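PDB 5VHV: alkylpurine DNA glycosylase AlkC from Pseudomonas fluorescens, which excises alkylated purine bases from DNA in base excision repair, apparently without flipping the damaged nucleotide out of the helix. Local coordinates for residues K6-V11 with S81-L86; L14-S19 with P77-G82. All blocks are in the same frame, centred on the assembly; numbering follows the deposited sequence.

Contact 1: K6-V11 with S81-L86; sequences KEIFNV and SGFVSL. With 9B4 ((2R,5R,13R,16R)-9-(hydroxymethyl)-9-{[(2R)-2-hydroxypropoxy]methyl}-5,13-dimethyl-4,7,11,14-tetraoxaheptadecane-2,16-diol), chain L; nucleotides of chain D.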
loop_
_atom_site.group_PDB
_atom_site.type_symbol
_atom_site.label_atom_id
_atom_site.label_comp_id
_atom_site.label_asym_id
_atom_site.label_seq_id
_atom_site.Cartn_x
_atom_site.Cartn_y
_atom_site.Cartn_z
ATOM N N LYS A 6 6.011 0.121 -17.818
ATOM C CA LYS A 6 5.247 -0.479 -18.909
ATOM C C LYS A 6 6.137 -1.305 -19.840
ATOM O O LYS A 6 5.632 -2.189 -20.540
ATOM C CB LYS A 6 4.507 0.595 -19.700
ATOM C CG LYS A 6 5.431 1.590 -20.416
ATOM C CD LYS A 6 4.632 2.801 -20.880
ATOM C CE LYS A 6 5.516 3.827 -21.562
ATOM N NZ LYS A 6 4.817 5.133 -21.688
ATOM N N GLU A 7 7.453 -1.064 -19.846
ATOM C CA GLU A 7 8.324 -1.839 -20.722
ATOM C C GLU A 7 8.500 -3.273 -20.241
ATOM O O GLU A 7 9.064 -4.092 -20.968
ATOM C CB GLU A 7 9.671 -1.141 -20.845
ATOM C CG GLU A 7 9.549 0.265 -21.412
ATOM C CD GLU A 7 8.923 0.312 -22.798
ATOM O OE1 GLU A 7 8.209 1.303 -23.081
ATOM O OE2 GLU A 7 9.133 -0.631 -23.598
ATOM N N ILE A 8 8.008 -3.604 -19.048
ATOM C CA ILE A 8 7.965 -5.006 -18.649
ATOM C C ILE A 8 7.094 -5.795 -19.627
ATOM O O ILE A 8 7.350 -6.975 -19.891
ATOM C CB ILE A 8 7.471 -5.131 -17.191
ATOM C CG1 ILE A 8 7.844 -6.483 -16.598
ATOM C CG2 ILE A 8 5.976 -4.940 -17.102
ATOM C CD1 ILE A 8 9.280 -6.550 -16.165
ATOM N N PHE A 9 6.074 -5.157 -20.192
ATOM C CA PHE A 9 5.269 -5.760 -21.259
ATOM C C PHE A 9 5.680 -5.198 -22.627
ATOM O O PHE A 9 4.864 -4.647 -23.367
ATOM C CB PHE A 9 3.779 -5.522 -21.011
ATOM C CG PHE A 9 3.169 -6.391 -19.936
ATOM C CD1 PHE A 9 2.748 -7.673 -20.231
ATOM C CD2 PHE A 9 2.949 -5.900 -18.671
ATOM C CE1 PHE A 9 2.167 -8.456 -19.271
ATOM C CE2 PHE A 9 2.365 -6.690 -17.696
ATOM C CZ PHE A 9 1.965 -7.962 -18.013
ATOM N N ASN A 10 6.960 -5.324 -22.965
ATOM C CA ASN A 10 7.430 -4.904 -24.278
ATOM C C ASN A 10 7.256 -6.055 -25.277
ATOM O O ASN A 10 6.746 -7.131 -24.947
ATOM C CB ASN A 10 8.874 -4.388 -24.203
ATOM C CG ASN A 10 9.870 -5.433 -23.731
ATOM O OD1 ASN A 10 9.541 -6.602 -23.579
ATOM N ND2 ASN A 10 11.104 -4.993 -23.475
ATOM N N VAL A 11 7.647 -5.823 -26.532
ATOM C CA VAL A 11 7.395 -6.838 -27.558
ATOM C C VAL A 11 8.165 -8.108 -27.236
ATOM O O VAL A 11 7.664 -9.221 -27.429
ATOM C CB VAL A 11 7.740 -6.303 -28.961
ATOM C CG1 VAL A 11 7.567 -7.396 -29.998
ATOM C CG2 VAL A 11 6.836 -5.142 -29.310
ATOM N N SER A 81 8.357 -13.719 -14.936
ATOM C CA SER A 81 8.064 -12.512 -14.163
ATOM C C SER A 81 6.775 -12.666 -13.368
ATOM O O SER A 81 5.736 -13.025 -13.927
ATOM C CB SER A 81 7.948 -11.299 -15.087
ATOM O OG SER A 81 7.322 -10.220 -14.401
ATOM N N GLY A 82 6.839 -12.347 -12.074
ATOM C CA GLY A 82 5.647 -12.370 -11.244
ATOM C C GLY A 82 4.668 -11.252 -11.574
ATOM O O GLY A 82 3.452 -11.447 -11.542
ATOM N N PHE A 83 5.186 -10.073 -11.916
ATOM C CA PHE A 83 4.315 -8.976 -12.326
ATOM C C PHE A 83 3.621 -9.297 -13.645
ATOM O O PHE A 83 2.414 -9.077 -13.789
ATOM C CB PHE A 83 5.137 -7.693 -12.437
ATOM C CG PHE A 83 4.310 -6.489 -12.720
ATOM C CD1 PHE A 83 3.768 -5.751 -11.687
ATOM C CD2 PHE A 83 4.031 -6.118 -14.023
ATOM C CE1 PHE A 83 2.969 -4.636 -11.956
ATOM C CE2 PHE A 83 3.244 -5.010 -14.292
ATOM C CZ PHE A 83 2.717 -4.270 -13.251
ATOM N N VAL A 84 4.354 -9.850 -14.613
ATOM C CA VAL A 84 3.731 -10.238 -15.878
ATOM C C VAL A 84 2.607 -11.240 -15.638
ATOM O O VAL A 84 1.577 -11.214 -16.323
ATOM C CB VAL A 84 4.788 -10.791 -16.848
ATOM C CG1 VAL A 84 4.134 -11.539 -18.022
ATOM C CG2 VAL A 84 5.640 -9.650 -17.372
ATOM N N SER A 85 2.776 -12.125 -14.654
ATOM C CA SER A 85 1.795 -13.162 -14.370
ATOM C C SER A 85 0.452 -12.617 -13.896
ATOM O O SER A 85 -0.510 -13.391 -13.803
ATOM C CB SER A 85 2.361 -14.131 -13.332
ATOM O OG SER A 85 3.573 -14.703 -13.837
ATOM N N LEU A 86 0.347 -11.320 -13.607
ATOM C CA LEU A 86 -0.959 -10.728 -13.302
ATOM C C LEU A 86 -1.997 -10.960 -14.398
ATOM O O LEU A 86 -3.199 -10.914 -14.102
ATOM C CB LEU A 86 -0.835 -9.218 -13.068
ATOM C CG LEU A 86 -0.078 -8.759 -11.830
ATOM C CD1 LEU A 86 0.192 -7.251 -11.872
ATOM C CD2 LEU A 86 -0.824 -9.130 -10.581
HETATM C C01 9B4 L . 4.554 3.690 -8.927
HETATM C C02 9B4 L . 4.660 2.427 -8.073
HETATM C C03 9B4 L . 5.151 1.285 -8.941
HETATM C C05 9B4 L . 5.532 -0.989 -9.044
HETATM C C06 9B4 L . 6.168 -2.154 -8.293
HETATM C C07 9B4 L . 5.289 -2.580 -7.124
HETATM C C09 9B4 L . 3.166 -3.355 -6.534
HETATM C C10 9B4 L . 2.224 -4.491 -6.939
HETATM C C12 9B4 L . 2.213 -6.726 -7.757
HETATM C C13 9B4 L . 3.033 -8.020 -7.719
HETATM C C15 9B4 L . 2.428 -9.046 -8.676
HETATM C C16 9B4 L . 1.428 -4.009 -8.145
HETATM C C17 9B4 L . 7.536 -1.780 -7.703
HETATM C C23 9B4 L . 6.233 -3.285 -9.326
HETATM C C25 9B4 L . 8.110 -4.499 -9.854
HETATM C C26 9B4 L . 8.660 -5.917 -9.882
HETATM C C27 9B4 L . 7.819 -6.881 -9.036
HETATM C C34 9B4 L . 3.266 2.185 -6.164
HETATM C C35 9B4 L . 2.603 0.937 -5.602
HETATM C C37 9B4 L . 2.033 1.295 -4.228
HETATM O O04 9B4 L . 5.235 0.089 -8.200
HETATM O O08 9B4 L . 4.053 -3.038 -7.580
HETATM O O11 9B4 L . 2.960 -5.646 -7.255
HETATM O O14 9B4 L . 4.352 -7.764 -8.114
HETATM O O18 9B4 L . 8.414 -1.195 -8.633
HETATM O O24 9B4 L . 7.051 -4.340 -8.935
HETATM O O28 9B4 L . 8.626 -6.306 -11.224
HETATM O O33 9B4 L . 3.421 2.055 -7.549
HETATM O O36 9B4 L . 1.593 0.512 -6.478
ATOM P P DT D 7 5.226 3.921 -15.921
ATOM O OP1 DT D 7 5.243 2.816 -16.884
ATOM O OP2 DT D 7 5.287 5.320 -16.447
ATOM O "O5'" DT D 7 4.026 3.873 -14.924
ATOM C "C5'" DT D 7 3.668 2.644 -14.363
ATOM C "C4'" DT D 7 2.413 2.785 -13.543
ATOM O "O4'" DT D 7 2.686 3.613 -12.388
ATOM C "C3'" DT D 7 1.216 3.433 -14.257
ATOM O "O3'" DT D 7 0.229 2.413 -14.490
ATOM C "C2'" DT D 7 0.749 4.548 -13.282
ATOM C "C1'" DT D 7 1.487 4.220 -11.985
ATOM N N1 DT D 7 1.824 5.374 -11.153
ATOM C C2 DT D 7 1.418 5.401 -9.835
ATOM O O2 DT D 7 0.764 4.507 -9.307
ATOM N N3 DT D 7 1.841 6.497 -9.126
ATOM C C4 DT D 7 2.580 7.554 -9.599
ATOM O O4 DT D 7 2.880 8.508 -8.890
ATOM C C5 DT D 7 2.978 7.463 -10.986
ATOM C C7 DT D 7 3.794 8.554 -11.608
ATOM C C6 DT D 7 2.587 6.387 -11.691
#

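Contact 2: L14-S19 with P77-G82; sequences LQHIAS and PRLNSG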
loop_
_atom_site.group_PDB
_atom_site.type_symbol
_atom_site.label_atom_id
_atom_site.label_comp_id
_atom_site.label_asym_id
_atom_site.label_seq_id
_atom_site.Cartn_x
_atom_site.Cartn_y
_atom_site.Cartn_z
ATOM N N LEU A 14 6.124 -10.101 -24.931
ATOM C CA LEU A 14 4.998 -10.730 -25.616
ATOM C C LEU A 14 5.467 -11.938 -26.414
ATOM O O LEU A 14 4.784 -12.965 -26.460
ATOM C CB LEU A 14 4.288 -9.727 -26.525
ATOM C CG LEU A 14 3.726 -8.464 -25.870
ATOM C CD1 LEU A 14 3.248 -7.470 -26.945
ATOM C CD2 LEU A 14 2.596 -8.823 -24.904
ATOM N N GLN A 15 6.644 -11.839 -27.035
ATOM C CA GLN A 15 7.189 -12.984 -27.762
ATOM C C GLN A 15 7.493 -14.135 -26.818
ATOM O O GLN A 15 7.271 -15.302 -27.162
ATOM C CB GLN A 15 8.433 -12.559 -28.542
ATOM C CG GLN A 15 8.098 -11.620 -29.685
ATOM C CD GLN A 15 9.310 -10.956 -30.296
ATOM O OE1 GLN A 15 10.421 -11.016 -29.756
ATOM N NE2 GLN A 15 9.099 -10.307 -31.433
ATOM N N HIS A 16 7.998 -13.829 -25.617
ATOM C CA HIS A 16 8.243 -14.871 -24.620
ATOM C C HIS A 16 6.942 -15.551 -24.209
ATOM O O HIS A 16 6.875 -16.788 -24.134
ATOM C CB HIS A 16 8.968 -14.254 -23.413
ATOM C CG HIS A 16 8.791 -14.985 -22.109
ATOM N ND1 HIS A 16 9.455 -16.157 -21.804
ATOM C CD2 HIS A 16 8.091 -14.652 -20.994
ATOM C CE1 HIS A 16 9.134 -16.537 -20.577
ATOM N NE2 HIS A 16 8.308 -15.641 -20.063
ATOM N N ILE A 17 5.891 -14.764 -23.969
ATOM C CA ILE A 17 4.594 -15.331 -23.610
ATOM C C ILE A 17 4.101 -16.247 -24.724
ATOM O O ILE A 17 3.613 -17.358 -24.476
ATOM C CB ILE A 17 3.579 -14.208 -23.307
ATOM C CG1 ILE A 17 3.985 -13.419 -22.047
ATOM C CG2 ILE A 17 2.171 -14.786 -23.076
ATOM C CD1 ILE A 17 3.229 -12.117 -21.852
ATOM N N ALA A 18 4.192 -15.784 -25.969
ATOM C CA ALA A 18 3.736 -16.602 -27.090
ATOM C C ALA A 18 4.536 -17.898 -27.199
ATOM O O ALA A 18 3.973 -18.961 -27.477
ATOM C CB ALA A 18 3.835 -15.814 -28.399
ATOM N N SER A 19 5.857 -17.829 -27.009
ATOM C CA SER A 19 6.674 -19.034 -27.114
ATOM C C SER A 19 6.318 -20.041 -26.028
ATOM O O SER A 19 6.247 -21.253 -26.285
ATOM C CB SER A 19 8.160 -18.673 -27.035
ATOM O OG SER A 19 8.507 -17.780 -28.077
ATOM N N PRO A 77 4.028 -21.574 -14.323
ATOM C CA PRO A 77 5.437 -21.753 -13.902
ATOM C C PRO A 77 6.468 -21.472 -14.990
ATOM O O PRO A 77 7.657 -21.366 -14.672
ATOM C CB PRO A 77 5.487 -23.223 -13.462
ATOM C CG PRO A 77 4.363 -23.882 -14.210
ATOM C CD PRO A 77 3.273 -22.840 -14.275
ATOM N N ARG A 78 6.066 -21.346 -16.253
ATOM C CA ARG A 78 6.986 -21.056 -17.343
ATOM C C ARG A 78 7.263 -19.569 -17.521
ATOM O O ARG A 78 8.204 -19.220 -18.250
ATOM C CB ARG A 78 6.433 -21.617 -18.660
ATOM C CG ARG A 78 5.985 -23.071 -18.563
ATOM C CD ARG A 78 5.539 -23.613 -19.914
ATOM N NE ARG A 78 6.657 -23.680 -20.836
ATOM C CZ ARG A 78 7.330 -24.784 -21.145
ATOM N NH1 ARG A 78 6.994 -25.961 -20.635
ATOM N NH2 ARG A 78 8.351 -24.708 -21.978
ATOM N N LEU A 79 6.472 -18.701 -16.890
ATOM C CA LEU A 79 6.646 -17.259 -17.034
ATOM C C LEU A 79 7.806 -16.772 -16.176
ATOM O O LEU A 79 7.997 -17.233 -15.049
ATOM C CB LEU A 79 5.369 -16.520 -16.646
ATOM C CG LEU A 79 4.136 -16.866 -17.497
ATOM C CD1 LEU A 79 2.928 -16.073 -17.032
ATOM C CD2 LEU A 79 4.394 -16.591 -18.956
ATOM N N ASN A 80 8.581 -15.836 -16.730
ATOM C CA ASN A 80 9.802 -15.342 -16.097
ATOM C C ASN A 80 9.601 -14.094 -15.241
ATOM O O ASN A 80 10.594 -13.486 -14.832
ATOM C CB ASN A 80 10.877 -15.071 -17.157
ATOM C CG ASN A 80 10.482 -14.010 -18.182
ATOM O OD1 ASN A 80 9.610 -13.164 -17.947
ATOM N ND2 ASN A 80 11.141 -14.054 -19.340
ATOM N N SER A 81 8.357 -13.719 -14.936
ATOM C CA SER A 81 8.064 -12.512 -14.163
ATOM C C SER A 81 6.775 -12.666 -13.368
ATOM O O SER A 81 5.736 -13.025 -13.927
ATOM C CB SER A 81 7.948 -11.299 -15.087
ATOM O OG SER A 81 7.322 -10.220 -14.401
ATOM N N GLY A 82 6.839 -12.347 -12.074
ATOM C CA GLY A 82 5.647 -12.370 -11.244
ATOM C C GLY A 82 4.668 -11.252 -11.574
ATOM O O GLY A 82 3.452 -11.447 -11.542
#

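Contact 1: K6-V11 with S81-L86
In the HEAT-like helical-repeat domain of AlkC, Ile8 and Phe9, at the turn that leads into helix 11-24, pack on Phe83 and Val84 of the loop before helix 87-95, a hydrophobic junction that forms part of the wall of the pocket occupied by a 9B4 molecule and lies close to the DNA backbone. The two aromatic side chains cross at about a right angle, and Phe83 CE2 comes up at the edge of the Phe9 ring, 3.9 Å from Phe9 CE2. Val84 covers one face of that ring: its CG2 stands 4.3 Å from the ring centroid of Phe9, a CH-pi contact displaced toward the rim. Phe9 CZ also presses against the backbone, 3.6 Å from Val84 CA. The two branches of Ile8 divide the work. CG1, trans to the backbone N (chi1 -161°), runs to Val84 CG2, while CG2 of Ile8 lies 3.8 Å from Phe83 CD2. Phe83 thus has protein at its CD2 and CE2 atoms and 9B4 near CD1 and CE1, with Leu5 and Trp160 of the same pocket also touching it. Met50 of helix 46-60 also touches Phe9. The turn carrying Val84 is fixed by an ST motif, in which Ser81 OG accepts a nearly straight bond from Val84 N (174°). Ser81 O is gripped from opposite faces of its plane by Ser85 N and Ser85 OG. On the DNA side, the backbone N of Lys6 donates to OP1 of nucleotide DT7 of chain D at 3.0 Å.

Contact 2: L14-S19 with P77-G82
His16 and Asn80 carry most of this contact, their flat groups lying one over the other where helix 11-24 meets the loop after helix 65-75. The imidazole and the amide are only 8° from parallel, and Asn80 ND2 sits 3.3 Å above the plane of the His16 ring, over its centre. The side chains arrive from opposite directions. His16 reaches across to the loop because its CG is trans to the backbone N (chi1 155°), which brings the ring edge up to the main chain: CE1 of His16 lies 3.7 Å from Arg78 O, and its NE2 lies 3.8 Å from Leu79 CA. NE2 of His16 also accepts a weak hydrogen bond from Asn80 N, 3.3 Å long and bent to 149°. Asn80 therefore meets the ring twice, with its amide over the face and its backbone N at NE2, while Asn80 OD1 takes a hydrogen bond from NH1 of Arg13, one turn earlier on the helix, a bond that probably limits rotation of the amide above the imidazole. Replacing His16 with an alanine would probably leave the Asn80 amide without its stacking surface and Asn80 N without this acceptor, opening a gap between helix and loop. Leu79 is the third main contributor, its CD2 reaching 4.2 Å from His16 NE2 and 4.4 Å from Ile17 CG1. Further along, Arg78 forms a salt bridge with Glu20. Leu79 and Ile17 both touch Phe87 of helix 87-95, and Ile17 also touches Phe33 of helix 30-38, so helix 11-24 packs on both helix 87-95 and helix 30-38.

Overall arrangement
From the N terminus the chain makes the turn of contact 1 first, then enters helix 11-24, whose middle supplies contact 2. It next runs through helices 30-38, 46-60 and 65-75 before returning in the loop 77-86, where contact 2 closes before contact 1. The loop closed by contact 2 therefore nests inside that of contact 1, the two ending on one continuous strip, 77-86, with Ser81 and Gly82 common to both segments. With centres 9 Å apart, they join through Val84 against Ile17 and Ser85 against Leu79. Together they bind the N-terminal turn and first helix to the loop before helix 87-95, contact 1 beside the 9B4 pocket and DNA, contact 2 at the surface.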